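PDB 2I9D: chloramphenicol acetyltransferase from Bacteroides thetaiotaomicron, which probably transfers an acetyl group from acetyl-CoA to a hydroxyl of chloramphenicol. Local coordinates for residues A[35-41]-A[212-217]; A[56-61]-A[147-151]; A[85-90]-A[102-107]. All coordinates share one frame; numbering follows the deposited sequence.

Contact 1 of 3, residues A[35-41]-A[212-217]; sequences EVECGGA and VEDFLK
Glu213 swings CG away from its own amide nitrogen (chi1 -175°) and runs straight on from there, reaching from the last turns of helix 202-216 to the backbone of strand 29-37. There its OE2 accepts the amide of Glu37: Glu37 N to Glu213 OE2 is 2.9 Å, nearly straight at 171°, on the anti lone pair of the carboxylate. The stem of the same side chain lies alongside Val36, whose CG1 is 3.9 Å from Glu213 CB. An alanine here would remove the carboxylate that receives Glu37 N and would probably leave that amide without its mate.

One turn on, Leu216 points at the chain where strand gives way to helix. Leu216 CB packs on Cys38 CB at 3.8 Å, its CD1 meets Val36 CG2, and Leu216 CD2 presses on Ala41 CB at 3.5 Å, a tight fit for two carbons. The backbone closes the same corner, since Ala41 N donates to Leu216 O (2.8 Å, 166°). Nearby, Glu37 OE1 stands 3.7 Å from Lys217 OXT of the C-terminal carboxylate, an uneasy pairing of like charges; Arg186 makes a weak, long ion pair with Glu37.

Cys38 is the N-cap residue of helix 39-47, and the whole is alpha/beta packing: the C-terminal helix laid against an outermost strand of the chain's mixed sheet and the start of the following helix.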
ATOM      1  N   GLU A  35       2.508   6.688  10.638  1.00 29.19           N
ATOM      2  CA  GLU A  35       2.775   8.112  10.811  1.00 30.79           C
ATOM      3  C   GLU A  35       3.561   8.320  12.076  1.00 30.36           C
ATOM      4  O   GLU A  35       3.379   7.581  13.041  1.00 30.38           O
ATOM      5  CB  GLU A  35       1.492   8.938  10.804  1.00 30.58           C
ATOM      6  CG  GLU A  35       0.345   8.381  11.633  1.00 34.98           C
ATOM      7  CD  GLU A  35      -0.773   9.394  11.852  1.00 34.54           C
ATOM      8  OE1 GLU A  35      -1.607   9.586  10.922  1.00 38.43           O
ATOM      9  OE2 GLU A  35      -0.799   9.991  12.963  1.00 39.05           O
ATOM     10  N   VAL A  36       4.498   9.265  12.043  1.00 30.01           N
ATOM     11  CA  VAL A  36       5.299   9.575  13.203  1.00 30.45           C
ATOM     12  C   VAL A  36       5.186  11.054  13.490  1.00 31.71           C
ATOM     13  O   VAL A  36       5.055  11.882  12.565  1.00 31.27           O
ATOM     14  CB  VAL A  36       6.833   9.211  13.058  1.00 30.73           C
ATOM     15  CG1 VAL A  36       7.062   7.706  12.994  1.00 28.64           C
ATOM     16  CG2 VAL A  36       7.512   9.963  11.884  1.00 30.34           C
ATOM     17  N   GLU A  37       5.245  11.375  14.781  1.00 32.20           N
ATOM     18  CA  GLU A  37       5.402  12.755  15.223  1.00 32.61           C
ATOM     19  C   GLU A  37       6.810  13.176  14.968  1.00 31.99           C
ATOM     20  O   GLU A  37       7.735  12.390  15.135  1.00 31.81           O
ATOM     21  CB  GLU A  37       5.086  12.898  16.710  1.00 32.85           C
ATOM     22  CG  GLU A  37       3.617  13.049  16.953  1.00 36.41           C
ATOM     23  CD  GLU A  37       3.283  13.269  18.429  1.00 41.18           C
ATOM     24  OE1 GLU A  37       4.086  13.928  19.134  1.00 43.28           O
ATOM     25  OE2 GLU A  37       2.209  12.787  18.856  1.00 41.36           O
ATOM     26  N   CYS A  38       6.966  14.424  14.550  1.00 32.07           N
ATOM     27  CA  CYS A  38       8.266  14.945  14.163  1.00 31.74           C
ATOM     28  C   CYS A  38       8.376  16.447  14.451  1.00 32.19           C
ATOM     29  O   CYS A  38       9.230  17.128  13.869  1.00 32.33           O
ATOM     30  CB  CYS A  38       8.513  14.653  12.673  1.00 31.09           C
ATOM     31  SG  CYS A  38       7.176  15.196  11.610  1.00 29.24           S
ATOM     32  N   GLY A  39       7.507  16.959  15.330  1.00 32.49           N
ATOM     33  CA  GLY A  39       7.525  18.372  15.726  1.00 32.81           C
ATOM     34  C   GLY A  39       8.856  18.832  16.320  1.00 33.81           C
ATOM     35  O   GLY A  39       9.349  19.908  15.982  1.00 33.74           O
ATOM     36  N   GLY A  40       9.435  18.006  17.200  1.00 34.63           N
ATOM     37  CA  GLY A  40      10.753  18.265  17.785  1.00 35.13           C
ATOM     38  C   GLY A  40      11.863  18.490  16.762  1.00 36.01           C
ATOM     39  O   GLY A  40      12.498  19.563  16.748  1.00 35.67           O
ATOM     40  N   ALA A  41      12.097  17.493  15.905  1.00 36.10           N
ATOM     41  CA  ALA A  41      13.135  17.607  14.875  1.00 36.57           C
ATOM     42  C   ALA A  41      12.903  18.797  13.950  1.00 37.22           C
ATOM     43  O   ALA A  41      13.849  19.427  13.520  1.00 37.38           O
ATOM     44  CB  ALA A  41      13.281  16.322  14.092  1.00 36.13           C
ATOM     45  N   VAL A 212      11.982   5.505  15.331  1.00 34.08           N
ATOM     46  CA  VAL A 212      12.028   6.711  14.493  1.00 32.98           C
ATOM     47  C   VAL A 212      11.313   7.907  15.154  1.00 33.11           C
ATOM     48  O   VAL A 212      11.845   9.023  15.179  1.00 32.16           O
ATOM     49  CB  VAL A 212      11.427   6.446  13.087  1.00 32.80           C
ATOM     50  CG1 VAL A 212      11.218   7.765  12.297  1.00 31.30           C
ATOM     51  CG2 VAL A 212      12.300   5.483  12.326  1.00 31.99           C
ATOM     52  N   GLU A 213      10.109   7.670  15.672  1.00 33.44           N
ATOM     53  CA  GLU A 213       9.350   8.733  16.327  1.00 34.81           C
ATOM     54  C   GLU A 213      10.082   9.310  17.555  1.00 35.55           C
ATOM     55  O   GLU A 213      10.152  10.524  17.702  1.00 35.91           O
ATOM     56  CB  GLU A 213       7.942   8.263  16.708  1.00 34.42           C
ATOM     57  CG  GLU A 213       7.071   9.373  17.285  1.00 34.41           C
ATOM     58  CD  GLU A 213       5.648   8.921  17.502  1.00 35.29           C
ATOM     59  OE1 GLU A 213       5.402   8.235  18.512  1.00 37.30           O
ATOM     60  OE2 GLU A 213       4.774   9.243  16.671  1.00 34.23           O
ATOM     61  N   ASP A 214      10.639   8.444  18.401  1.00 36.96           N
ATOM     62  CA  ASP A 214      11.462   8.882  19.541  1.00 39.11           C
ATOM     63  C   ASP A 214      12.530   9.905  19.137  1.00 39.07           C
ATOM     64  O   ASP A 214      12.734  10.863  19.872  1.00 39.44           O
ATOM     65  CB  ASP A 214      12.124   7.704  20.303  1.00 39.24           C
ATOM     66  CG  ASP A 214      11.118   6.843  21.095  1.00 42.68           C
ATOM     67  OD1 ASP A 214       9.941   7.271  21.281  1.00 45.51           O
ATOM     68  OD2 ASP A 214      11.513   5.715  21.524  1.00 43.06           O
ATOM     69  N   PHE A 215      13.203   9.700  18.000  1.00 39.50           N
ATOM     70  CA  PHE A 215      14.258  10.615  17.548  1.00 40.30           C
ATOM     71  C   PHE A 215      13.677  11.935  17.058  1.00 40.31           C
ATOM     72  O   PHE A 215      14.347  12.969  17.107  1.00 39.82           O
ATOM     73  CB  PHE A 215      15.132  10.027  16.407  1.00 41.19           C
ATOM     74  CG  PHE A 215      15.862   8.728  16.750  1.00 42.86           C
ATOM     75  CD1 PHE A 215      16.683   8.627  17.881  1.00 45.12           C
ATOM     76  CD2 PHE A 215      15.776   7.617  15.889  1.00 43.17           C
ATOM     77  CE1 PHE A 215      17.373   7.416  18.179  1.00 44.25           C
ATOM     78  CE2 PHE A 215      16.454   6.419  16.178  1.00 43.24           C
ATOM     79  CZ  PHE A 215      17.246   6.319  17.332  1.00 42.82           C
ATOM     80  N   LEU A 216      12.431  11.896  16.591  1.00 40.81           N
ATOM     81  CA  LEU A 216      11.803  13.053  15.927  1.00 41.63           C
ATOM     82  C   LEU A 216      10.858  13.957  16.782  1.00 42.25           C
ATOM     83  O   LEU A 216      10.741  15.148  16.472  1.00 41.92           O
ATOM     84  CB  LEU A 216      11.162  12.632  14.596  1.00 41.35           C
ATOM     85  CG  LEU A 216      12.075  12.025  13.521  1.00 41.19           C
ATOM     86  CD1 LEU A 216      11.238  11.493  12.362  1.00 39.41           C
ATOM     87  CD2 LEU A 216      13.127  13.018  13.009  1.00 40.20           C
ATOM     88  N   LYS A 217      10.182  13.394  17.799  1.00 43.37           N
ATOM     89  CA  LYS A 217       9.791  14.133  19.069  1.00 45.61           C
ATOM     90  C   LYS A 217       8.743  15.258  19.007  1.00 45.92           C
ATOM     91  O   LYS A 217       9.074  16.414  19.206  1.00 46.25           O
ATOM     92  CB  LYS A 217      11.034  14.714  19.799  1.00 44.75           C
ATOM     93  CG  LYS A 217      12.351  13.931  19.575  1.00 46.31           C
ATOM     94  CD  LYS A 217      13.511  14.352  20.486  1.00 47.21           C
ATOM     95  CE  LYS A 217      13.445  13.685  21.876  1.00 50.76           C
ATOM     96  NZ  LYS A 217      14.501  14.226  22.801  1.00 52.03           N
ATOM     97  OXT LYS A 217       7.538  15.097  18.804  1.00 47.50           O
TER

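Contact 2 of 3, residues A[56-61]-A[147-151]; sequences YLYAVL and ILLSA
The segment of helix 52-66 runs over strand 146-151 roughly antiparallel to it, the short axes 10.1 Å apart at 150°. This is the helix-on-sheet layer of an alpha/beta fold, and alternate residues of the strand, Ile147, Leu149 and Ala151, turn their side chains to the helix.

Leu149 holds the middle. The two methyls of Leu149 part company: CD1 goes to Val60, 3.9 Å from Val60 CG2 and nearly as close to Val60 CG1, while CD2 goes to Leu57, 3.9 Å from Leu57 CD1. The side chains of Leu57 and Leu149 point contrary ways and lie flank to flank. Leu149 CD2 also meets the rim of the Tyr56 ring, close to level with it, 4.2 Å from Tyr56 CE1.

At the start of the strand segment, Ile147 sets CG1 between its backbone N and carbonyl carbon (chi1 58°), and the extended branch sends CD1 to the helix, 3.7 Å from Val60 CG1. Leu61 comes in beside it, with Leu61 CD1 4.0 Å from Ile147 CG1. Val60 is thus shared by two strand residues, one branch meeting both and the other resting on Leu149.

Met88 of the adjacent strand touches Leu57, Ile147 and Leu149, so the apolar layer continues across the sheet, and Phe208 of helix 202-216 packs on Val60. Tyr56 also meets Phe52 edge-to-face. At the C-terminal end of the strand segment the phenol oxygen reaches beyond Leu149 to a methyl group, Tyr56 OH lying 3.5 Å from Ala151 CB.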
ATOM      1  N   TYR A  56      15.179  13.596   9.575  1.00 28.45           N
ATOM      2  CA  TYR A  56      14.416  12.348   9.493  1.00 27.69           C
ATOM      3  C   TYR A  56      15.137  11.235   8.741  1.00 27.26           C
ATOM      4  O   TYR A  56      14.928  10.060   9.038  1.00 26.19           O
ATOM      5  CB  TYR A  56      12.956  12.544   9.042  1.00 27.63           C
ATOM      6  CG  TYR A  56      12.692  13.013   7.625  1.00 27.64           C
ATOM      7  CD1 TYR A  56      12.896  12.159   6.511  1.00 26.27           C
ATOM      8  CD2 TYR A  56      12.157  14.277   7.395  1.00 25.10           C
ATOM      9  CE1 TYR A  56      12.606  12.597   5.204  1.00 25.20           C
ATOM     10  CE2 TYR A  56      11.863  14.719   6.095  1.00 26.11           C
ATOM     11  CZ  TYR A  56      12.079  13.877   5.020  1.00 27.16           C
ATOM     12  OH  TYR A  56      11.783  14.331   3.760  1.00 30.22           O
ATOM     13  N   LEU A  57      16.032  11.614   7.826  1.00 27.68           N
ATOM     14  CA  LEU A  57      16.861  10.634   7.138  1.00 28.09           C
ATOM     15  C   LEU A  57      17.748   9.921   8.159  1.00 28.88           C
ATOM     16  O   LEU A  57      17.880   8.677   8.149  1.00 28.98           O
ATOM     17  CB  LEU A  57      17.691  11.291   6.024  1.00 28.00           C
ATOM     18  CG  LEU A  57      18.306  10.345   4.979  1.00 27.79           C
ATOM     19  CD1 LEU A  57      17.189   9.779   4.093  1.00 27.01           C
ATOM     20  CD2 LEU A  57      19.369  11.053   4.087  1.00 26.40           C
ATOM     21  N   TYR A  58      18.338  10.706   9.053  1.00 29.63           N
ATOM     22  CA  TYR A  58      19.134  10.143  10.130  1.00 30.61           C
ATOM     23  C   TYR A  58      18.314   9.223  11.044  1.00 29.89           C
ATOM     24  O   TYR A  58      18.748   8.102  11.361  1.00 29.04           O
ATOM     25  CB  TYR A  58      19.792  11.252  10.966  1.00 32.73           C
ATOM     26  CG  TYR A  58      20.593  10.687  12.106  1.00 34.90           C
ATOM     27  CD1 TYR A  58      21.777  10.008  11.862  1.00 37.62           C
ATOM     28  CD2 TYR A  58      20.142  10.772  13.417  1.00 37.36           C
ATOM     29  CE1 TYR A  58      22.525   9.457  12.890  1.00 39.35           C
ATOM     30  CE2 TYR A  58      20.890  10.224  14.470  1.00 41.31           C
ATOM     31  CZ  TYR A  58      22.083   9.561  14.183  1.00 39.72           C
ATOM     32  OH  TYR A  58      22.853   9.009  15.187  1.00 41.60           O
ATOM     33  N   ALA A  59      17.147   9.718  11.469  1.00 29.48           N
ATOM     34  CA  ALA A  59      16.245   8.965  12.353  1.00 29.41           C
ATOM     35  C   ALA A  59      15.953   7.587  11.785  1.00 29.36           C
ATOM     36  O   ALA A  59      16.017   6.583  12.503  1.00 29.86           O
ATOM     37  CB  ALA A  59      14.948   9.736  12.587  1.00 28.90           C
ATOM     38  N   VAL A  60      15.639   7.543  10.489  1.00 28.79           N
ATOM     39  CA  VAL A  60      15.300   6.296   9.822  1.00 27.95           C
ATOM     40  C   VAL A  60      16.538   5.388   9.733  1.00 27.92           C
ATOM     41  O   VAL A  60      16.455   4.180  10.012  1.00 27.10           O
ATOM     42  CB  VAL A  60      14.675   6.569   8.411  1.00 28.39           C
ATOM     43  CG1 VAL A  60      14.728   5.311   7.507  1.00 26.89           C
ATOM     44  CG2 VAL A  60      13.261   7.086   8.538  1.00 26.94           C
ATOM     45  N   LEU A  61      17.675   5.972   9.340  1.00 28.04           N
ATOM     46  CA  LEU A  61      18.918   5.199   9.140  1.00 28.57           C
ATOM     47  C   LEU A  61      19.420   4.600  10.470  1.00 29.53           C
ATOM     48  O   LEU A  61      19.864   3.431  10.518  1.00 29.48           O
ATOM     49  CB  LEU A  61      20.012   6.053   8.481  1.00 27.82           C
ATOM     50  CG  LEU A  61      21.299   5.343   8.034  1.00 27.97           C
ATOM     51  CD1 LEU A  61      21.011   4.229   7.030  1.00 26.15           C
ATOM     52  CD2 LEU A  61      22.263   6.327   7.454  1.00 26.75           C
ATOM     53  N   ILE A 147      19.764   0.849   3.026  1.00 25.48           N
ATOM     54  CA  ILE A 147      18.318   1.057   2.850  1.00 25.11           C
ATOM     55  C   ILE A 147      18.209   2.241   1.914  1.00 24.82           C
ATOM     56  O   ILE A 147      19.224   2.876   1.623  1.00 24.77           O
ATOM     57  CB  ILE A 147      17.532   1.267   4.183  1.00 24.90           C
ATOM     58  CG1 ILE A 147      18.074   2.474   4.983  1.00 25.86           C
ATOM     59  CG2 ILE A 147      17.599  -0.004   5.010  1.00 22.95           C
ATOM     60  CD1 ILE A 147      17.162   2.909   6.181  1.00 24.25           C
ATOM     61  N   LEU A 148      17.014   2.485   1.383  1.00 24.69           N
ATOM     62  CA  LEU A 148      16.820   3.578   0.415  1.00 24.00           C
ATOM     63  C   LEU A 148      15.549   4.301   0.773  1.00 23.05           C
ATOM     64  O   LEU A 148      14.518   3.663   0.998  1.00 22.93           O
ATOM     65  CB  LEU A 148      16.762   3.076  -1.044  1.00 23.46           C
ATOM     66  CG  LEU A 148      16.489   4.165  -2.111  1.00 25.34           C
ATOM     67  CD1 LEU A 148      17.162   3.833  -3.448  1.00 26.98           C
ATOM     68  CD2 LEU A 148      14.953   4.419  -2.295  1.00 24.10           C
ATOM     69  N   LEU A 149      15.637   5.623   0.837  1.00 21.77           N
ATOM     70  CA  LEU A 149      14.491   6.408   1.210  1.00 22.15           C
ATOM     71  C   LEU A 149      14.285   7.482   0.170  1.00 21.95           C
ATOM     72  O   LEU A 149      15.218   8.200  -0.210  1.00 22.41           O
ATOM     73  CB  LEU A 149      14.602   6.985   2.639  1.00 21.88           C
ATOM     74  CG  LEU A 149      13.381   7.790   3.130  1.00 21.55           C
ATOM     75  CD1 LEU A 149      13.204   7.659   4.632  1.00 18.56           C
ATOM     76  CD2 LEU A 149      13.510   9.293   2.742  1.00 22.62           C
ATOM     77  N   SER A 150      13.050   7.572  -0.293  1.00 21.93           N
ATOM     78  CA  SER A 150      12.659   8.564  -1.278  1.00 22.36           C
ATOM     79  C   SER A 150      11.693   9.583  -0.628  1.00 23.18           C
ATOM     80  O   SER A 150      10.686   9.184  -0.065  1.00 22.51           O
ATOM     81  CB  SER A 150      12.033   7.848  -2.477  1.00 21.84           C
ATOM     82  OG  SER A 150      11.370   8.793  -3.283  1.00 24.06           O
ATOM     83  N   ALA A 151      12.028  10.883  -0.675  1.00 23.83           N
ATOM     84  CA  ALA A 151      11.183  11.923  -0.060  1.00 24.56           C
ATOM     85  C   ALA A 151      10.187  12.519  -1.028  1.00 25.22           C
ATOM     86  O   ALA A 151      10.542  12.825  -2.164  1.00 25.67           O
ATOM     87  CB  ALA A 151      12.030  13.045   0.549  1.00 24.10           C
TER

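Contact 3 of 3, residues A[85-90]-A[102-107]; sequences TIDMLS and TTRFPY
A beta hairpin pairs strand 87-93 with strand 100-105, and here its two arms run antiparallel. Met88 (selenomethionine) and Phe105 form a hydrogen-bonded pair, Met88 N to Phe105 O 2.9 Å and Phe105 N to Met88 O 2.7 Å; Ser90 and Thr103 form the next, and Leu89 faces Arg104 in the non-hydrogen-bonded pair between them.

Where the ladder ends, the Asp87 carboxylate takes over. OD1 receives the backbone amide, Tyr107 N to Asp87 OD1 2.7 Å, from 37° out of the carboxylate plane. OD2 offers its anti lone pair to Arg104, with Arg104 NH2 to Asp87 OD2 at 2.7 Å in the guanidinium plane; the carboxylate and guanidinium planes are turned 63° apart. Arg104 NE adds a weak bond to the same oxygen. An extended chain carries the guanidinium there, and on the way Arg104 CB touches Leu89 CD2 at 3.8 Å. Arg104 NH1 makes further salt bridges with Glu138 and Asp143, so acidic groups probably help to hold its charge in place.

The Phe105 face of the hairpin, with Thr103, packs on Ile121 of helix 111-124, while Met88 leans on Leu57 of helix 52-66; strand 100-105 is outermost in the chain's mixed sheet, and strand 146-151 adjoins strand 87-93.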
ATOM      1  N   THR A  85      26.851  -2.792   9.452  1.00 38.11           N
ATOM      2  CA  THR A  85      26.403  -1.410   9.330  1.00 37.68           C
ATOM      3  C   THR A  85      25.587  -1.227   8.031  1.00 36.71           C
ATOM      4  O   THR A  85      25.882  -1.846   6.993  1.00 36.43           O
ATOM      5  CB  THR A  85      27.622  -0.437   9.402  1.00 37.28           C
ATOM      6  OG1 THR A  85      28.155  -0.475  10.726  1.00 40.43           O
ATOM      7  CG2 THR A  85      27.254   0.989   9.088  1.00 37.29           C
ATOM      8  N   ILE A  86      24.574  -0.367   8.127  1.00 35.14           N
ATOM      9  CA  ILE A  86      23.659  -0.053   7.041  1.00 34.07           C
ATOM     10  C   ILE A  86      23.808   1.423   6.692  1.00 32.65           C
ATOM     11  O   ILE A  86      23.731   2.292   7.568  1.00 32.56           O
ATOM     12  CB  ILE A  86      22.185  -0.384   7.451  1.00 34.43           C
ATOM     13  CG1 ILE A  86      22.045  -1.869   7.797  1.00 35.01           C
ATOM     14  CG2 ILE A  86      21.175   0.030   6.358  1.00 34.38           C
ATOM     15  CD1 ILE A  86      22.521  -2.846   6.709  1.00 33.23           C
ATOM     16  N   ASP A  87      24.060   1.700   5.421  1.00 30.89           N
ATOM     17  CA  ASP A  87      24.082   3.068   4.938  1.00 29.65           C
ATOM     18  C   ASP A  87      22.825   3.416   4.136  1.00 28.68           C
ATOM     19  O   ASP A  87      21.949   2.567   3.919  1.00 27.14           O
ATOM     20  CB  ASP A  87      25.335   3.339   4.118  1.00 30.49           C
ATOM     21  CG  ASP A  87      26.613   3.200   4.939  1.00 31.96           C
ATOM     22  OD1 ASP A  87      26.650   3.607   6.128  1.00 33.86           O
ATOM     23  OD2 ASP A  87      27.595   2.693   4.376  1.00 35.83           O
HETATM   24  N   MSE A  88      22.740   4.681   3.737  1.00 27.89           N
HETATM   25  CA  MSE A  88      21.548   5.220   3.109  1.00 28.15           C
HETATM   26  C   MSE A  88      21.785   5.523   1.634  1.00 27.47           C
HETATM   27  O   MSE A  88      22.776   6.160   1.278  1.00 27.09           O
HETATM   28  CB  MSE A  88      21.102   6.515   3.826  1.00 28.11           C
HETATM   29  CG  MSE A  88      19.942   7.263   3.159  1.00 29.10           C
HETATM   30 SE   MSE A  88      18.213   6.244   3.200  1.00 36.36          SE
HETATM   31  CE  MSE A  88      17.770   6.436   5.133  1.00 29.74           C
ATOM     32  N   LEU A  89      20.872   5.046   0.788  1.00 26.48           N
ATOM     33  CA  LEU A  89      20.709   5.583  -0.557  1.00 25.20           C
ATOM     34  C   LEU A  89      19.495   6.493  -0.540  1.00 24.66           C
ATOM     35  O   LEU A  89      18.499   6.192   0.106  1.00 25.03           O
ATOM     36  CB  LEU A  89      20.483   4.482  -1.597  1.00 24.35           C
ATOM     37  CG  LEU A  89      21.602   3.482  -1.869  1.00 24.10           C
ATOM     38  CD1 LEU A  89      21.250   2.656  -3.079  1.00 20.51           C
ATOM     39  CD2 LEU A  89      22.979   4.143  -2.074  1.00 20.15           C
ATOM     40  N   SER A  90      19.558   7.589  -1.273  1.00 23.69           N
ATOM     41  CA  SER A  90      18.416   8.428  -1.400  1.00 23.88           C
ATOM     42  C   SER A  90      18.446   9.198  -2.731  1.00 24.30           C
ATOM     43  O   SER A  90      19.499   9.733  -3.115  1.00 23.48           O
ATOM     44  CB  SER A  90      18.277   9.390  -0.181  1.00 23.78           C
ATOM     45  OG  SER A  90      17.104  10.192  -0.311  1.00 22.36           O
ATOM     46  N   THR A 102      20.319   9.677  -7.445  1.00 26.07           N
ATOM     47  CA  THR A 102      20.483   8.840  -6.260  1.00 26.24           C
ATOM     48  C   THR A 102      21.937   8.801  -5.798  1.00 26.77           C
ATOM     49  O   THR A 102      22.857   8.613  -6.607  1.00 26.60           O
ATOM     50  CB  THR A 102      19.990   7.406  -6.508  1.00 26.51           C
ATOM     51  OG1 THR A 102      18.645   7.449  -6.979  1.00 27.01           O
ATOM     52  CG2 THR A 102      20.067   6.539  -5.247  1.00 24.15           C
ATOM     53  N   THR A 103      22.132   8.950  -4.490  1.00 27.53           N
ATOM     54  CA  THR A 103      23.473   8.911  -3.906  1.00 28.09           C
ATOM     55  C   THR A 103      23.512   8.289  -2.509  1.00 27.08           C
ATOM     56  O   THR A 103      22.474   8.125  -1.860  1.00 26.56           O
ATOM     57  CB  THR A 103      24.146  10.320  -3.951  1.00 28.68           C
ATOM     58  OG1 THR A 103      25.573  10.174  -3.839  1.00 31.53           O
ATOM     59  CG2 THR A 103      23.589  11.247  -2.865  1.00 28.04           C
ATOM     60  N   ARG A 104      24.720   7.938  -2.071  1.00 27.10           N
ATOM     61  CA  ARG A 104      24.952   7.207  -0.814  1.00 27.29           C
ATOM     62  C   ARG A 104      25.363   8.128   0.353  1.00 28.19           C
ATOM     63  O   ARG A 104      26.197   9.016   0.180  1.00 27.74           O
ATOM     64  CB  ARG A 104      26.011   6.127  -1.021  1.00 26.73           C
ATOM     65  CG  ARG A 104      26.209   5.180   0.179  1.00 26.71           C
ATOM     66  CD  ARG A 104      27.148   3.990  -0.182  1.00 25.91           C
ATOM     67  NE  ARG A 104      27.443   3.183   0.997  1.00 26.24           N
ATOM     68  CZ  ARG A 104      27.637   1.859   1.001  1.00 26.50           C
ATOM     69  NH1 ARG A 104      27.560   1.142  -0.118  1.00 23.75           N
ATOM     70  NH2 ARG A 104      27.882   1.242   2.145  1.00 25.02           N
ATOM     71  N   PHE A 105      24.777   7.893   1.529  1.00 28.89           N
ATOM     72  CA  PHE A 105      25.111   8.623   2.748  1.00 30.77           C
ATOM     73  C   PHE A 105      25.569   7.607   3.791  1.00 32.06           C
ATOM     74  O   PHE A 105      24.825   6.680   4.119  1.00 32.78           O
ATOM     75  CB  PHE A 105      23.907   9.433   3.296  1.00 30.11           C
ATOM     76  CG  PHE A 105      23.360  10.434   2.322  1.00 30.46           C
ATOM     77  CD1 PHE A 105      23.817  11.760   2.330  1.00 29.47           C
ATOM     78  CD2 PHE A 105      22.403  10.047   1.365  1.00 27.75           C
ATOM     79  CE1 PHE A 105      23.323  12.704   1.410  1.00 29.13           C
ATOM     80  CE2 PHE A 105      21.913  10.974   0.438  1.00 28.21           C
ATOM     81  CZ  PHE A 105      22.357  12.305   0.466  1.00 29.66           C
ATOM     82  N   PRO A 106      26.805   7.756   4.296  1.00 33.10           N
ATOM     83  CA  PRO A 106      27.261   6.807   5.328  1.00 34.32           C
ATOM     84  C   PRO A 106      26.587   7.068   6.668  1.00 35.35           C
ATOM     85  O   PRO A 106      26.359   8.223   7.039  1.00 35.17           O
ATOM     86  CB  PRO A 106      28.778   7.077   5.422  1.00 34.30           C
ATOM     87  CG  PRO A 106      28.918   8.552   5.017  1.00 33.68           C
ATOM     88  CD  PRO A 106      27.842   8.743   3.930  1.00 33.02           C
ATOM     89  N   TYR A 107      26.255   6.003   7.378  1.00 37.00           N
ATOM     90  CA  TYR A 107      25.813   6.151   8.753  1.00 39.61           C
ATOM     91  C   TYR A 107      26.957   6.559   9.730  1.00 41.45           C
ATOM     92  O   TYR A 107      28.066   6.027   9.679  1.00 41.26           O
ATOM     93  CB  TYR A 107      25.123   4.874   9.223  1.00 39.43           C
ATOM     94  CG  TYR A 107      24.629   4.930  10.648  1.00 40.02           C
ATOM     95  CD1 TYR A 107      23.654   5.857  11.045  1.00 39.64           C
ATOM     96  CD2 TYR A 107      25.124   4.046  11.598  1.00 40.66           C
ATOM     97  CE1 TYR A 107      23.203   5.894  12.343  1.00 40.23           C
ATOM     98  CE2 TYR A 107      24.672   4.073  12.903  1.00 39.98           C
ATOM     99  CZ  TYR A 107      23.728   4.993  13.272  1.00 40.37           C
ATOM    100  OH  TYR A 107      23.308   5.003  14.585  1.00 42.51           O
TER

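In the fold
All three contacts build on one mixed sheet. Contact 1 lies at its strand 29-37 and contact 3 at its strand 100-105, the two outermost strands within the chain; their centres are about 21 Å apart and they do not touch. Contact 2 bridges them. Its helix, 52-66, packs against the C-terminal helix of contact 1, with Leu216 CD2 3.8 Å from Ala59 CB, and its strand neighbours the hairpin of contact 3, where Ser90 OG lies 2.7 Å from Leu149 O, a probable hydrogen bond. Contacts 2 and 3 are about 9 Å apart, centre to centre. The predicted proton acceptor, His197, lies away from all three, which are structural packing.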